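Local coordinates for putative HpcE protein (Mycolicibacterium smegmatis, PDB 6V77) that belongs to the fumarylacetoacetate hydrolase (FAH) superfamily and binds a zinc ion through three acidic side chains, at residues D119-L124 with L169-A174. Sequence-based numbering, arbitrary orientation.
Sequences DWEVEL and LAKSHA. With ZN (zinc ion), chain L; SO4 (sulfate ion), chain O; EDO (1,2-ethanediol), chain K.
Lys171 reaches Glu121 at the acidic zinc site of this FAH-family fold, where residues 119-124 lie on the strand 118-128 and residues 169-174 form a loop ahead of the strand 177-185. The lysine chain runs extended from CB to CE and then bends at its last torsion (chi4 -72°), which brings the ammonium group over one face of the Glu121 carboxylate. From above that plane, Lys171 NZ lies 3.4 Å from Glu121 OE1 and 3.8 Å from Glu121 OE2, the latter a long salt bridge. The two oxygens have different tasks: Glu121 OE1 binds the zinc ion at 2.2 Å, with the metal close to the plane of the carboxylate, whereas OE2 forms a salt bridge with Arg156, and this double hold probably fixes the rotation of the group.

Two residues further along the strand, Glu123 points the same way as Glu121, and both chains extend beyond CG, bringing their carboxylates to a common metal. Glu123 OE2 binds zinc at 2.2 Å, while its OE1 stays 3.8 Å from the ion, which makes the carboxylate monodentate; OE1 also takes a weak hydrogen bond from the metal-bound water. Asp152 completes the protein ligands, and its OD2 also accepts a hydrogen bond from Lys171 NZ, so the lysine supports the first shell from the second.

The contact buries just 53 Å² between the segments and rests on the lysine tip. A sulfate ion, probably from the crystallisation liquor, sits beside Glu121 and Lys171, and its O2 accepts a hydrogen bond from Lys171 NZ at 2.8 Å. His82, Arg156 and Gln159 are further hydrogen-bond partners of the sulfate, Gly240 N is bonded to Glu123 OE1, and Ser154 OG to Lys171 NZ.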
loop_
_atom_site.group_PDB
_atom_site.type_symbol
_atom_site.label_atom_id
_atom_site.label_comp_id
_atom_site.label_asym_id
_atom_site.label_seq_id
_atom_site.Cartn_x
_atom_site.Cartn_y
_atom_site.Cartn_z
ATOM N N ASP B 119 3.091 10.056 18.390
ATOM C CA ASP B 119 4.209 9.374 19.010
ATOM C C ASP B 119 5.309 9.178 17.973
ATOM O O ASP B 119 5.033 9.094 16.771
ATOM C CB ASP B 119 3.743 8.038 19.560
ATOM C CG ASP B 119 4.616 7.508 20.661
ATOM O OD1 ASP B 119 5.672 8.111 20.966
ATOM O OD2 ASP B 119 4.214 6.480 21.238
ATOM N N TRP B 120 6.553 9.111 18.446
ATOM C CA TRP B 120 7.744 8.972 17.611
ATOM C C TRP B 120 8.215 7.522 17.588
ATOM O O TRP B 120 8.036 6.782 18.560
ATOM C CB TRP B 120 8.877 9.855 18.154
ATOM C CG TRP B 120 9.186 9.561 19.615
ATOM C CD1 TRP B 120 10.068 8.630 20.095
ATOM C CD2 TRP B 120 8.586 10.173 20.767
ATOM N NE1 TRP B 120 10.064 8.640 21.466
ATOM C CE2 TRP B 120 9.158 9.571 21.905
ATOM C CE3 TRP B 120 7.623 11.174 20.944
ATOM C CZ2 TRP B 120 8.809 9.934 23.195
ATOM C CZ3 TRP B 120 7.275 11.539 22.241
ATOM C CH2 TRP B 120 7.870 10.923 23.348
ATOM N N GLU B 121 8.874 7.135 16.476
ATOM C CA GLU B 121 9.418 5.777 16.306
ATOM C C GLU B 121 10.555 5.849 15.276
ATOM O O GLU B 121 10.283 5.790 14.075
ATOM C CB GLU B 121 8.335 4.792 15.837
ATOM C CG GLU B 121 7.128 4.572 16.780
ATOM C CD GLU B 121 6.337 3.299 16.482
ATOM O OE1 GLU B 121 6.520 2.736 15.384
ATOM O OE2 GLU B 121 5.560 2.842 17.340
ATOM N N VAL B 122 11.813 5.949 15.727
ATOM C CA VAL B 122 12.923 5.885 14.767
ATOM C C VAL B 122 13.000 4.479 14.192
ATOM O O VAL B 122 12.842 3.488 14.916
ATOM C CB VAL B 122 14.275 6.280 15.400
ATOM C CG1 VAL B 122 14.618 5.428 16.627
ATOM C CG2 VAL B 122 15.415 6.153 14.370
ATOM N N GLU B 123 13.227 4.374 12.876
ATOM C CA GLU B 123 13.337 3.051 12.272
ATOM C C GLU B 123 14.389 3.032 11.176
ATOM O O GLU B 123 14.604 4.026 10.475
ATOM C CB GLU B 123 12.009 2.580 11.671
ATOM C CG GLU B 123 10.841 2.711 12.639
ATOM C CD GLU B 123 9.711 1.762 12.364
ATOM O OE1 GLU B 123 9.745 1.022 11.359
ATOM O OE2 GLU B 123 8.795 1.757 13.192
ATOM N N LEU B 124 15.034 1.874 11.030
ATOM C CA LEU B 124 15.809 1.597 9.829
ATOM C C LEU B 124 14.846 1.322 8.685
ATOM O O LEU B 124 13.917 0.516 8.828
ATOM C CB LEU B 124 16.725 0.394 10.041
ATOM C CG LEU B 124 17.501 -0.055 8.794
ATOM C CD1 LEU B 124 18.540 0.979 8.442
ATOM C CD2 LEU B 124 18.166 -1.403 9.054
ATOM N N LEU B 169 -3.745 3.316 9.245
ATOM C CA LEU B 169 -4.265 4.658 8.999
ATOM C C LEU B 169 -3.681 5.666 9.983
ATOM O O LEU B 169 -3.284 6.769 9.586
ATOM C CB LEU B 169 -5.795 4.649 9.080
ATOM C CG LEU B 169 -6.494 5.726 8.256
ATOM C CD1 LEU B 169 -6.170 5.590 6.773
ATOM C CD2 LEU B 169 -8.014 5.712 8.504
ATOM N N ALA B 170 -3.577 5.282 11.258
ATOM C CA ALA B 170 -2.992 6.146 12.286
ATOM C C ALA B 170 -1.542 6.506 12.016
ATOM O O ALA B 170 -1.031 7.486 12.590
ATOM C CB ALA B 170 -3.072 5.460 13.645
ATOM N N LYS B 171 -0.857 5.711 11.198
ATOM C CA LYS B 171 0.530 5.930 10.825
ATOM C C LYS B 171 0.663 6.522 9.433
ATOM O O LYS B 171 1.767 6.552 8.890
ATOM C CB LYS B 171 1.300 4.619 10.933
ATOM C CG LYS B 171 1.322 4.081 12.381
ATOM C CD LYS B 171 1.703 2.609 12.369
ATOM C CE LYS B 171 1.950 2.061 13.760
ATOM N NZ LYS B 171 3.245 2.583 14.326
ATOM N N SER B 172 -0.440 7.048 8.869
ATOM C CA SER B 172 -0.454 7.514 7.486
ATOM C C SER B 172 -1.028 8.915 7.349
ATOM O O SER B 172 -1.470 9.294 6.259
ATOM C CB SER B 172 -1.235 6.542 6.588
ATOM O OG SER B 172 -0.634 5.269 6.641
ATOM N N HIS B 173 -1.083 9.685 8.444
ATOM C CA HIS B 173 -1.396 11.094 8.314
ATOM C C HIS B 173 -0.356 11.778 7.439
ATOM O O HIS B 173 0.732 11.255 7.215
ATOM C CB HIS B 173 -1.412 11.771 9.687
ATOM C CG HIS B 173 -2.602 11.416 10.515
ATOM N ND1 HIS B 173 -3.747 12.185 10.537
ATOM C CD2 HIS B 173 -2.818 10.391 11.374
ATOM C CE1 HIS B 173 -4.620 11.647 11.371
ATOM N NE2 HIS B 173 -4.080 10.562 11.898
ATOM N N ALA B 174 -0.687 12.969 6.951
ATOM C CA ALA B 174 0.271 13.700 6.122
ATOM C C ALA B 174 1.603 13.853 6.846
ATOM O O ALA B 174 1.648 14.299 7.998
ATOM C CB ALA B 174 -0.281 15.079 5.765
HETATM ZN ZN ZN L . 6.753 1.249 13.723
HETATM S S SO4 O . 4.057 -0.172 16.670
HETATM O O1 SO4 O . 4.552 -0.459 18.012
HETATM O O2 SO4 O . 3.288 1.073 16.644
HETATM O O3 SO4 O . 5.170 -0.041 15.726
HETATM O O4 SO4 O . 3.229 -1.290 16.220
HETATM C C1 EDO K . -4.996 15.236 8.389
HETATM O O1 EDO K . -4.958 14.476 9.610
HETATM C C2 EDO K . -3.812 14.904 7.473
HETATM O O2 EDO K . -3.457 13.522 7.633
HETATM O O HOH W 1 6.914 0.080 11.926
#